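Local coordinates for succinoglycan biosynthesis protein (Bacillus cereus ATCC 14579, PDB 2QGM), which is of unknown function but, as a member of the erythromycin esterase family, may be a hydrolase, possibly connected with succinoglycan biosynthesis, at residues 111-116 with 134-139; 119-124 with 165-170; 372-377 with 398-403; 389-394 with 425-430. All blocks are in the same frame, centred on the assembly; numbering follows the deposited sequence.

Contact 1: residues 111-116 with 134-139; sequences MEEDWG and EFLKLL
Glu113 OE2 takes two donors: the backbone N of Lys137 reaches it at 3.1 Å, and water 1 donates to it as well. The bond from Lys137 is fairly straight (162° at the hydrogen) and comes in on the syn side of the carboxylate, somewhat out of its plane. The same water also offers a weak bond to Lys137 O, so the carbonyl of Lys137 is linked to the carboxylate only loosely, through the water. The other oxygen, Glu113 OE1, turns back on its own chain and accepts from Asp114 N at 3.0 Å. That return depends on the shape of the glutamate, extended at chi1 but bent at chi2 (56°), and with both oxygens engaged the carboxylate has little freedom to rotate. Lys137 crosses Glu113 at about a right angle and lays its CG 3.2 Å from Glu113 OE1; its chain then bends twice and carries NZ off to 5.8 Å from OE1, too far for a salt bridge. Next to the polar group the selenium of Met111 lies 4.3 Å from Leu136 CD2, and Leu136 CA sits 3.5 Å from Glu113 OE2. Asp114 stands at the N-cap position of helix 115-127, yet OD1 accepts from Lys173 N outside the contact. With Glu112 at the centre of an inverse gamma turn, the chain turns a corner as it leaves strand 108-111. This is the C-terminal end of a parallel strand in an alpha/beta fold, held against a later loop of the beta-alpha-beta crossover to strand 166-171.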
# COMPACT_ATOMS: atom_id res chain seq x y z
N MSE A 111 5.40 0.10 0.95
CA MSE A 111 4.48 0.99 0.25
C MSE A 111 4.19 0.59 -1.19
O MSE A 111 5.02 -0.04 -1.84
CB MSE A 111 5.06 2.42 0.27
CG MSE A 111 4.14 3.49 -0.31
SE MSE A 111 4.97 5.24 -0.37
CE MSE A 111 3.75 6.20 0.74
N GLU A 112 3.01 0.97 -1.67
CA GLU A 112 2.59 0.71 -3.03
C GLU A 112 3.32 1.76 -3.86
O GLU A 112 2.77 2.80 -4.22
CB GLU A 112 1.07 0.88 -3.16
CG GLU A 112 0.50 0.52 -4.54
CD GLU A 112 -0.98 0.86 -4.69
OE1 GLU A 112 -1.65 1.16 -3.68
OE2 GLU A 112 -1.47 0.81 -5.84
N GLU A 113 4.60 1.49 -4.11
CA GLU A 113 5.49 2.36 -4.87
C GLU A 113 6.48 1.39 -5.49
O GLU A 113 6.75 0.33 -4.93
CB GLU A 113 6.19 3.34 -3.92
CG GLU A 113 7.24 4.26 -4.57
CD GLU A 113 6.69 5.06 -5.73
OE1 GLU A 113 6.90 4.67 -6.90
OE2 GLU A 113 6.05 6.10 -5.47
N ASP A 114 7.01 1.73 -6.66
CA ASP A 114 7.93 0.83 -7.35
C ASP A 114 9.19 0.46 -6.57
O ASP A 114 9.78 1.28 -5.85
CB ASP A 114 8.31 1.39 -8.72
CG ASP A 114 7.09 1.56 -9.63
OD1 ASP A 114 6.09 0.84 -9.44
OD2 ASP A 114 7.15 2.42 -10.55
N TRP A 115 9.59 -0.80 -6.73
CA TRP A 115 10.76 -1.36 -6.07
C TRP A 115 11.96 -0.41 -6.10
O TRP A 115 12.53 -0.07 -5.05
CB TRP A 115 11.12 -2.70 -6.74
CG TRP A 115 12.30 -3.36 -6.10
CD1 TRP A 115 13.60 -3.22 -6.44
CD2 TRP A 115 12.27 -4.18 -4.93
NE1 TRP A 115 14.40 -3.90 -5.56
CE2 TRP A 115 13.61 -4.50 -4.61
CE3 TRP A 115 11.25 -4.68 -4.11
CZ2 TRP A 115 13.96 -5.30 -3.51
CZ3 TRP A 115 11.59 -5.47 -3.01
CH2 TRP A 115 12.93 -5.77 -2.72
N GLY A 116 12.31 0.05 -7.30
CA GLY A 116 13.44 0.96 -7.46
C GLY A 116 13.33 2.25 -6.66
O GLY A 116 14.32 2.72 -6.08
N GLU A 134 11.57 13.26 -5.64
CA GLU A 134 11.97 12.63 -6.90
C GLU A 134 11.75 11.12 -6.93
O GLU A 134 11.79 10.51 -8.00
CB GLU A 134 13.44 12.95 -7.18
CG GLU A 134 13.71 14.40 -7.54
CD GLU A 134 15.19 14.75 -7.54
OE1 GLU A 134 16.01 13.88 -7.88
OE2 GLU A 134 15.53 15.91 -7.21
N PHE A 135 11.50 10.51 -5.77
CA PHE A 135 11.30 9.06 -5.72
C PHE A 135 9.84 8.61 -5.61
O PHE A 135 9.56 7.41 -5.66
CB PHE A 135 12.08 8.44 -4.55
CG PHE A 135 13.47 8.98 -4.39
CD1 PHE A 135 14.31 9.16 -5.48
CD2 PHE A 135 13.96 9.26 -3.11
CE1 PHE A 135 15.62 9.61 -5.31
CE2 PHE A 135 15.26 9.71 -2.93
CZ PHE A 135 16.10 9.89 -4.02
N LEU A 136 8.93 9.56 -5.46
CA LEU A 136 7.51 9.25 -5.34
C LEU A 136 6.80 9.58 -6.65
O LEU A 136 6.82 10.73 -7.10
CB LEU A 136 6.90 10.06 -4.20
CG LEU A 136 7.51 9.82 -2.82
CD1 LEU A 136 7.08 10.92 -1.87
CD2 LEU A 136 7.09 8.45 -2.30
N LYS A 137 6.16 8.59 -7.27
CA LYS A 137 5.48 8.83 -8.53
C LYS A 137 4.23 9.68 -8.32
O LYS A 137 3.57 9.58 -7.29
CB LYS A 137 5.15 7.50 -9.19
CG LYS A 137 6.38 6.62 -9.44
CD LYS A 137 7.48 7.34 -10.24
CE LYS A 137 8.50 8.04 -9.35
NZ LYS A 137 9.65 8.58 -10.13
N LEU A 138 3.91 10.50 -9.32
CA LEU A 138 2.78 11.43 -9.24
C LEU A 138 1.57 11.08 -8.39
O LEU A 138 1.10 9.95 -8.37
CB LEU A 138 2.34 11.84 -10.64
CG LEU A 138 3.15 13.02 -11.21
CD1 LEU A 138 2.59 13.42 -12.57
CD2 LEU A 138 3.09 14.20 -10.25
N LEU A 139 1.08 12.10 -7.72
CA LEU A 139 -0.04 12.04 -6.80
C LEU A 139 0.55 11.76 -5.43
O LEU A 139 0.04 12.22 -4.43
CB LEU A 139 -1.09 10.97 -7.17
CG LEU A 139 -1.98 11.15 -8.41
CD1 LEU A 139 -3.32 10.49 -8.15
CD2 LEU A 139 -2.21 12.63 -8.72
O HOH W 1 3.06 6.37 -6.66

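Contact 2: residues 119-124 with 165-170; sequences LKLNEY and IQFIGL
The first torsion of Asn122, with CG swung to the far side from its backbone N (chi1 -162°), carries the amide to the strand backbone at Phe167, while the similar torsion of Phe167 (-168°) turns its ring under Leu121 CB; the Asn122 and Phe167 side chains slide past each other in opposite directions. Asn122 OD1 thereby receives Phe167 N at 2.9 Å. The bond is nearly straight at the hydrogen, but the donor stands well above the carbonyl plane of the asparagine and not on a lone pair. On the other branch Asn122 ND2 gives a longer bond, 3.3 Å, to Gln166 OE1, whose bent chain curls back toward the helix; the two amide planes are almost perpendicular. The Asn122 amide is thus held at both ends by neighbouring residues of one strand. Leu121 covers a face of the Phe167 ring: its CB sits over the ring centre, 3.8 Å from the centroid, in a CH-pi contact, while CD1 reaches CZ at 3.5 Å. Elsewhere the ring meets Phe109 edge-to-face, and Trp255 of helix 253-269 touches Asn122 and Gln166. The segment axes run antiparallel (169°) only 6.9 Å apart, as expected for a crossover helix packed on the edge strand of a parallel beta-alpha-beta unit.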
# COMPACT_ATOMS: atom_id res chain seq x y z
N LEU A 119 14.12 1.57 -3.07
CA LEU A 119 15.55 1.50 -2.76
C LEU A 119 16.10 2.90 -2.44
O LEU A 119 16.87 3.07 -1.51
CB LEU A 119 16.32 0.91 -3.96
CG LEU A 119 16.00 -0.53 -4.40
CD1 LEU A 119 16.87 -0.94 -5.59
CD2 LEU A 119 16.23 -1.48 -3.23
N LYS A 120 15.66 3.90 -3.22
CA LYS A 120 16.11 5.27 -3.02
C LYS A 120 15.48 5.89 -1.79
O LYS A 120 16.13 6.66 -1.08
CB LYS A 120 15.79 6.12 -4.26
CG LYS A 120 16.39 5.59 -5.56
CD LYS A 120 15.95 6.43 -6.75
CE LYS A 120 16.31 5.76 -8.08
NZ LYS A 120 17.76 5.43 -8.17
N LEU A 121 14.22 5.58 -1.53
CA LEU A 121 13.55 6.13 -0.35
C LEU A 121 14.16 5.50 0.89
O LEU A 121 14.30 6.16 1.93
CB LEU A 121 12.04 5.86 -0.41
CG LEU A 121 11.32 6.86 -1.31
CD1 LEU A 121 9.96 6.31 -1.75
CD2 LEU A 121 11.16 8.18 -0.57
N ASN A 122 14.53 4.23 0.80
CA ASN A 122 15.12 3.58 1.96
C ASN A 122 16.48 4.21 2.22
O ASN A 122 16.83 4.47 3.36
CB ASN A 122 15.26 2.06 1.76
CG ASN A 122 15.44 1.33 3.08
OD1 ASN A 122 14.98 1.79 4.12
ND2 ASN A 122 16.10 0.17 3.03
N GLU A 123 17.23 4.48 1.16
CA GLU A 123 18.54 5.11 1.33
C GLU A 123 18.34 6.47 1.97
O GLU A 123 19.12 6.89 2.83
CB GLU A 123 19.25 5.26 -0.02
CG GLU A 123 20.67 5.78 0.11
CD GLU A 123 21.39 5.86 -1.23
OE1 GLU A 123 21.27 4.90 -2.02
OE2 GLU A 123 22.07 6.88 -1.49
N TYR A 124 17.28 7.17 1.57
CA TYR A 124 16.98 8.48 2.14
C TYR A 124 16.72 8.41 3.64
O TYR A 124 17.27 9.20 4.41
CB TYR A 124 15.75 9.11 1.48
CG TYR A 124 15.44 10.48 2.06
CD1 TYR A 124 16.23 11.58 1.74
CD2 TYR A 124 14.43 10.64 3.01
CE1 TYR A 124 16.02 12.81 2.34
CE2 TYR A 124 14.22 11.88 3.63
CZ TYR A 124 15.02 12.96 3.28
OH TYR A 124 14.84 14.20 3.86
N ILE A 165 13.71 1.65 10.76
CA ILE A 165 12.56 1.44 9.89
C ILE A 165 13.13 1.14 8.52
O ILE A 165 14.07 1.80 8.07
CB ILE A 165 11.69 2.71 9.77
CG1 ILE A 165 11.08 3.08 11.12
CG2 ILE A 165 10.59 2.49 8.74
CD1 ILE A 165 10.40 4.45 11.12
N GLN A 166 12.57 0.14 7.85
CA GLN A 166 13.02 -0.22 6.51
C GLN A 166 11.92 0.22 5.55
O GLN A 166 10.73 -0.00 5.80
CB GLN A 166 13.21 -1.74 6.40
CG GLN A 166 14.34 -2.30 7.28
CD GLN A 166 15.70 -1.74 6.91
OE1 GLN A 166 16.07 -1.70 5.74
NE2 GLN A 166 16.46 -1.32 7.92
N PHE A 167 12.30 0.87 4.46
CA PHE A 167 11.33 1.30 3.47
C PHE A 167 11.42 0.31 2.32
O PHE A 167 12.52 0.07 1.80
CB PHE A 167 11.65 2.71 2.96
CG PHE A 167 10.54 3.32 2.16
CD1 PHE A 167 10.18 2.79 0.92
CD2 PHE A 167 9.81 4.39 2.67
CE1 PHE A 167 9.11 3.32 0.20
CE2 PHE A 167 8.74 4.93 1.96
CZ PHE A 167 8.38 4.40 0.72
N ILE A 168 10.28 -0.28 1.95
CA ILE A 168 10.24 -1.25 0.87
C ILE A 168 9.24 -0.81 -0.20
O ILE A 168 8.09 -0.49 0.12
CB ILE A 168 9.79 -2.66 1.37
CG1 ILE A 168 10.71 -3.16 2.48
CG2 ILE A 168 9.73 -3.64 0.22
CD1 ILE A 168 10.22 -2.84 3.87
N GLY A 169 9.68 -0.79 -1.45
CA GLY A 169 8.79 -0.44 -2.56
C GLY A 169 8.24 -1.75 -3.09
O GLY A 169 8.96 -2.52 -3.72
N LEU A 170 6.96 -2.00 -2.83
CA LEU A 170 6.31 -3.25 -3.23
C LEU A 170 6.02 -3.44 -4.70
O LEU A 170 6.04 -4.57 -5.20
CB LEU A 170 4.97 -3.40 -2.50
CG LEU A 170 4.91 -3.38 -0.98
CD1 LEU A 170 3.44 -3.30 -0.56
CD2 LEU A 170 5.57 -4.62 -0.41

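Contact 3: residues 372-377 with 398-403; sequences KSFNYT and EKWVKA
This is an aromatic helix-to-helix contact, far from the centre of the chain, where the N-terminal end of helix 374-380 meets the C-terminal end of helix 395-402. Phe374 and Trp400 form a T-shaped (edge-to-face) pair, the phenyl edge toward the indole face, with the phenyl and six-membered ring centroids 5.3 Å apart and the planes at 74°. Trp400 CG lies opposite its backbone N (chi1 175°), which extends the indole toward helix 374-380. Phe374 CD1 makes the approach, 3.5 Å from Trp400 CZ2 and offset toward the rim of the indole. Further along the same edge Phe374 meets backbone: CE1 lies 3.5 Å from Trp400 O and CZ 3.3 Å from Ala403 O, both oxygens close to the ring plane. Ala403 O is buried here and has no hydrogen-bonding partner in the model. The two helices flank strand 385-389 along the chain, in an alpha/beta fold, and pack on each other. An N-cap fixes the start of the first: Ser373 OG accepts from Tyr376 N at 3.2 Å. One turn on, Thr377 passes alongside the tryptophan in the opposite direction, its CB 3.8 Å from Trp400 CZ2. Ile45 of helix 37-48 touches both Thr377 and Trp400, while Leu426 touches Phe374.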
# COMPACT_ATOMS: atom_id res chain seq x y z
N LYS A 372 -27.07 5.52 -0.02
CA LYS A 372 -27.17 4.11 0.36
C LYS A 372 -25.83 3.52 0.79
O LYS A 372 -25.78 2.46 1.43
CB LYS A 372 -27.74 3.31 -0.82
CG LYS A 372 -29.23 3.00 -0.70
CD LYS A 372 -29.47 2.00 0.41
CE LYS A 372 -30.86 1.40 0.32
NZ LYS A 372 -31.10 0.38 1.38
N SER A 373 -24.74 4.21 0.47
CA SER A 373 -23.39 3.73 0.79
C SER A 373 -23.02 3.68 2.28
O SER A 373 -23.60 4.38 3.11
CB SER A 373 -22.35 4.58 0.07
OG SER A 373 -22.32 5.90 0.58
N PHE A 374 -22.05 2.83 2.60
CA PHE A 374 -21.56 2.73 3.98
C PHE A 374 -21.03 4.11 4.35
O PHE A 374 -21.17 4.56 5.48
CB PHE A 374 -20.40 1.73 4.07
CG PHE A 374 -20.80 0.31 3.82
CD1 PHE A 374 -21.53 -0.41 4.76
CD2 PHE A 374 -20.42 -0.33 2.63
CE1 PHE A 374 -21.88 -1.74 4.53
CE2 PHE A 374 -20.76 -1.66 2.40
CZ PHE A 374 -21.50 -2.36 3.35
N ASN A 375 -20.43 4.77 3.36
CA ASN A 375 -19.83 6.09 3.54
C ASN A 375 -20.76 7.18 4.04
O ASN A 375 -20.41 7.93 4.94
CB ASN A 375 -19.19 6.52 2.22
CG ASN A 375 -18.07 5.59 1.80
OD1 ASN A 375 -16.91 5.78 2.16
ND2 ASN A 375 -18.43 4.56 1.05
N TYR A 376 -21.95 7.27 3.46
CA TYR A 376 -22.86 8.30 3.91
C TYR A 376 -23.47 7.98 5.27
O TYR A 376 -23.78 8.89 6.04
CB TYR A 376 -23.92 8.57 2.84
CG TYR A 376 -23.45 9.69 1.94
CD1 TYR A 376 -23.62 11.02 2.32
CD2 TYR A 376 -22.72 9.43 0.78
CE1 TYR A 376 -23.08 12.06 1.57
CE2 TYR A 376 -22.17 10.47 0.02
CZ TYR A 376 -22.35 11.78 0.43
OH TYR A 376 -21.77 12.81 -0.27
N THR A 377 -23.62 6.70 5.57
CA THR A 377 -24.16 6.30 6.87
C THR A 377 -23.12 6.65 7.93
O THR A 377 -23.45 7.11 9.02
CB THR A 377 -24.47 4.79 6.93
OG1 THR A 377 -25.49 4.46 5.97
CG2 THR A 377 -24.95 4.40 8.31
N GLU A 398 -23.60 -4.41 13.56
CA GLU A 398 -23.06 -5.68 13.10
C GLU A 398 -23.76 -6.17 11.85
O GLU A 398 -23.13 -6.62 10.90
CB GLU A 398 -23.17 -6.72 14.21
CG GLU A 398 -23.09 -8.16 13.72
CD GLU A 398 -23.13 -9.16 14.86
OE1 GLU A 398 -23.93 -8.96 15.79
OE2 GLU A 398 -22.37 -10.14 14.81
N LYS A 399 -25.09 -6.11 11.87
CA LYS A 399 -25.88 -6.55 10.73
C LYS A 399 -25.55 -5.66 9.54
O LYS A 399 -25.52 -6.10 8.39
CB LYS A 399 -27.37 -6.46 11.09
CG LYS A 399 -28.29 -7.26 10.19
CD LYS A 399 -29.73 -7.15 10.69
CE LYS A 399 -30.67 -7.96 9.82
NZ LYS A 399 -30.61 -7.51 8.40
N TRP A 400 -25.28 -4.39 9.85
CA TRP A 400 -24.97 -3.39 8.84
C TRP A 400 -23.67 -3.65 8.08
O TRP A 400 -23.66 -3.65 6.84
CB TRP A 400 -24.91 -2.01 9.51
CG TRP A 400 -24.48 -0.88 8.61
CD1 TRP A 400 -25.18 -0.33 7.58
CD2 TRP A 400 -23.25 -0.15 8.70
NE1 TRP A 400 -24.47 0.70 7.02
CE2 TRP A 400 -23.28 0.83 7.69
CE3 TRP A 400 -22.13 -0.24 9.53
CZ2 TRP A 400 -22.22 1.73 7.49
CZ3 TRP A 400 -21.08 0.66 9.33
CH2 TRP A 400 -21.13 1.62 8.32
N VAL A 401 -22.56 -3.89 8.79
CA VAL A 401 -21.28 -4.13 8.11
C VAL A 401 -21.24 -5.44 7.32
O VAL A 401 -20.45 -5.58 6.39
CB VAL A 401 -20.10 -4.15 9.10
CG1 VAL A 401 -19.92 -2.78 9.73
CG2 VAL A 401 -20.34 -5.20 10.17
N LYS A 402 -22.09 -6.39 7.70
CA LYS A 402 -22.15 -7.69 7.03
C LYS A 402 -23.08 -7.67 5.82
O LYS A 402 -23.08 -8.60 5.01
CB LYS A 402 -22.62 -8.77 8.01
CG LYS A 402 -21.58 -9.16 9.06
CD LYS A 402 -22.14 -10.17 10.04
CE LYS A 402 -21.08 -10.65 11.03
NZ LYS A 402 -20.00 -11.42 10.35
N ALA A 403 -23.88 -6.62 5.71
CA ALA A 403 -24.82 -6.48 4.60
C ALA A 403 -24.11 -5.89 3.38
O ALA A 403 -23.03 -5.32 3.50
CB ALA A 403 -25.98 -5.58 5.01

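Contact 4: residues 389-394 with 425-430; sequences DNRHLK and SLLEQF
Leu426 is the first residue of 425-430 to touch Asn390, and it opens a single helical turn whose N-cap is the preceding Ser425. It crosses the asparagine at about a right angle, bringing CD2 obliquely up to the amide, 3.9 Å from Asn390 ND2 and nearly as close to OD1. Leu427 comes next. Its CG points away from the backbone N (chi1 172°), which directs CD1 onto the turn of the other segment; there this methyl lies 3.7 Å from both the O and the CB of Asn390, and at 4.2 Å it also brushes Arg391 CG. Beyond that point Arg391 curls back to grip Asp389 side-on, NE to OD1 at 3.0 Å and NH2 to OD2, in a salt bridge; NH2 further reaches Met70 O. Asp389 OD1 takes Arg391 N as well, which makes an Asx turn of the bend. That bend ends strand 385-389, whereas helix 426-429 leads into strand 432-439, its antiparallel neighbour, so the contact joins the connections at one end of this strand pair in the main sheet. Glu428 N, on the next step, supplies the capping bond to Ser425 OG at 3.2 Å. Phe430 then leaves the helix, although its N still bonds Leu426 O at 2.8 Å. Its own carbonyl turns to the loop: Asn390 ND2 donates to Phe430 O at 3.1 Å, essentially straight (179°) and in the asparagine amide plane, though the nitrogen stands well above the plane of the carbonyl (54°).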
# COMPACT_ATOMS: atom_id res chain seq x y z
N ASP A 389 -14.09 -1.17 14.76
CA ASP A 389 -13.63 -2.56 14.62
C ASP A 389 -14.84 -3.36 14.14
O ASP A 389 -15.69 -3.73 14.94
CB ASP A 389 -13.13 -3.11 15.97
CG ASP A 389 -12.48 -4.49 15.84
OD1 ASP A 389 -12.75 -5.21 14.86
OD2 ASP A 389 -11.69 -4.86 16.74
N ASN A 390 -14.90 -3.64 12.85
CA ASN A 390 -16.05 -4.35 12.29
C ASN A 390 -16.17 -5.81 12.74
O ASN A 390 -17.26 -6.38 12.70
CB ASN A 390 -16.03 -4.29 10.75
CG ASN A 390 -15.92 -2.87 10.21
OD1 ASN A 390 -16.58 -1.95 10.69
ND2 ASN A 390 -15.09 -2.69 9.19
N ARG A 391 -15.06 -6.40 13.18
CA ARG A 391 -15.05 -7.80 13.61
C ARG A 391 -15.81 -8.09 14.89
O ARG A 391 -16.34 -9.19 15.05
CB ARG A 391 -13.62 -8.28 13.80
CG ARG A 391 -12.71 -8.02 12.62
CD ARG A 391 -11.27 -8.27 13.02
NE ARG A 391 -10.87 -7.37 14.09
CZ ARG A 391 -9.69 -7.38 14.68
NH1 ARG A 391 -8.76 -8.25 14.30
NH2 ARG A 391 -9.42 -6.50 15.65
N HIS A 392 -15.87 -7.13 15.81
CA HIS A 392 -16.53 -7.36 17.09
C HIS A 392 -17.81 -6.57 17.33
O HIS A 392 -18.30 -6.50 18.46
CB HIS A 392 -15.52 -7.11 18.22
CG HIS A 392 -14.29 -7.95 18.11
ND1 HIS A 392 -14.32 -9.32 18.20
CD2 HIS A 392 -13.00 -7.62 17.87
CE1 HIS A 392 -13.10 -9.80 18.03
NE2 HIS A 392 -12.28 -8.78 17.82
N LEU A 393 -18.37 -5.99 16.27
CA LEU A 393 -19.61 -5.24 16.39
C LEU A 393 -20.76 -6.17 16.74
O LEU A 393 -20.72 -7.36 16.43
CB LEU A 393 -19.94 -4.53 15.08
CG LEU A 393 -19.00 -3.40 14.67
CD1 LEU A 393 -19.37 -2.91 13.28
CD2 LEU A 393 -19.10 -2.26 15.69
N LYS A 394 -21.77 -5.62 17.40
CA LYS A 394 -22.98 -6.35 17.79
C LYS A 394 -24.17 -5.46 17.44
O LYS A 394 -23.99 -4.32 16.99
CB LYS A 394 -22.98 -6.63 19.29
CG LYS A 394 -21.83 -7.49 19.79
CD LYS A 394 -21.92 -8.92 19.29
CE LYS A 394 -20.75 -9.75 19.80
NZ LYS A 394 -20.84 -11.19 19.40
N SER A 425 -19.69 -5.90 1.01
CA SER A 425 -19.85 -5.87 2.46
C SER A 425 -18.62 -5.22 3.06
O SER A 425 -17.49 -5.52 2.66
CB SER A 425 -20.01 -7.28 3.00
OG SER A 425 -19.61 -7.37 4.35
N LEU A 426 -18.82 -4.34 4.04
CA LEU A 426 -17.69 -3.66 4.67
C LEU A 426 -16.78 -4.61 5.44
O LEU A 426 -15.57 -4.56 5.29
CB LEU A 426 -18.19 -2.54 5.58
CG LEU A 426 -17.11 -1.51 5.96
CD1 LEU A 426 -16.70 -0.68 4.74
CD2 LEU A 426 -17.66 -0.61 7.06
N LEU A 427 -17.37 -5.48 6.27
CA LEU A 427 -16.59 -6.44 7.05
C LEU A 427 -15.85 -7.41 6.12
O LEU A 427 -14.75 -7.88 6.43
CB LEU A 427 -17.50 -7.24 7.99
CG LEU A 427 -16.80 -8.40 8.71
CD1 LEU A 427 -15.71 -7.86 9.65
CD2 LEU A 427 -17.82 -9.21 9.47
N GLU A 428 -16.48 -7.71 4.99
CA GLU A 428 -15.91 -8.61 3.99
C GLU A 428 -14.56 -8.09 3.52
O GLU A 428 -13.64 -8.86 3.24
CB GLU A 428 -16.88 -8.69 2.80
CG GLU A 428 -16.48 -9.66 1.70
CD GLU A 428 -17.44 -9.60 0.52
OE1 GLU A 428 -18.67 -9.56 0.75
OE2 GLU A 428 -16.97 -9.60 -0.64
N GLN A 429 -14.45 -6.76 3.45
CA GLN A 429 -13.23 -6.11 2.98
C GLN A 429 -12.27 -5.66 4.08
O GLN A 429 -11.06 -5.83 3.94
CB GLN A 429 -13.61 -4.89 2.14
CG GLN A 429 -14.65 -5.18 1.08
CD GLN A 429 -14.16 -6.17 0.06
OE1 GLN A 429 -14.94 -6.68 -0.76
NE2 GLN A 429 -12.86 -6.44 0.09
N PHE A 430 -12.81 -5.11 5.16
CA PHE A 430 -11.97 -4.59 6.23
C PHE A 430 -12.30 -5.05 7.65
O PHE A 430 -13.47 -5.09 8.04
CB PHE A 430 -12.02 -3.05 6.21
CG PHE A 430 -11.91 -2.44 4.82
CD1 PHE A 430 -10.78 -2.66 4.03
CD2 PHE A 430 -12.92 -1.62 4.33
CE1 PHE A 430 -10.66 -2.05 2.78
CE2 PHE A 430 -12.81 -1.01 3.08
CZ PHE A 430 -11.67 -1.22 2.30

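Overall arrangement
The contacts fall into two pairs on opposite sides of the chain's centre. Contacts 1 and 2, with centres 10 Å apart, both use helix 115-127; they are also joined by backbone hydrogen bonds between the parallel strands 108-111 and 166-171, Met111 N to Ile168 O and Leu170 N to Met111 O, each at 2.9 Å. Contacts 3 and 4 are likewise 10 Å apart. Val401 O, at the end of helix 395-402, receives both Ser425 OG (2.8 Å) and Leu427 N (3.1 Å), linking that helix to the short one of contact 4. Between the pairs, centres lie 31 to 37 Å apart, and the nearest approach, contact 1 to contact 4, is about 12 Å between nearest atoms.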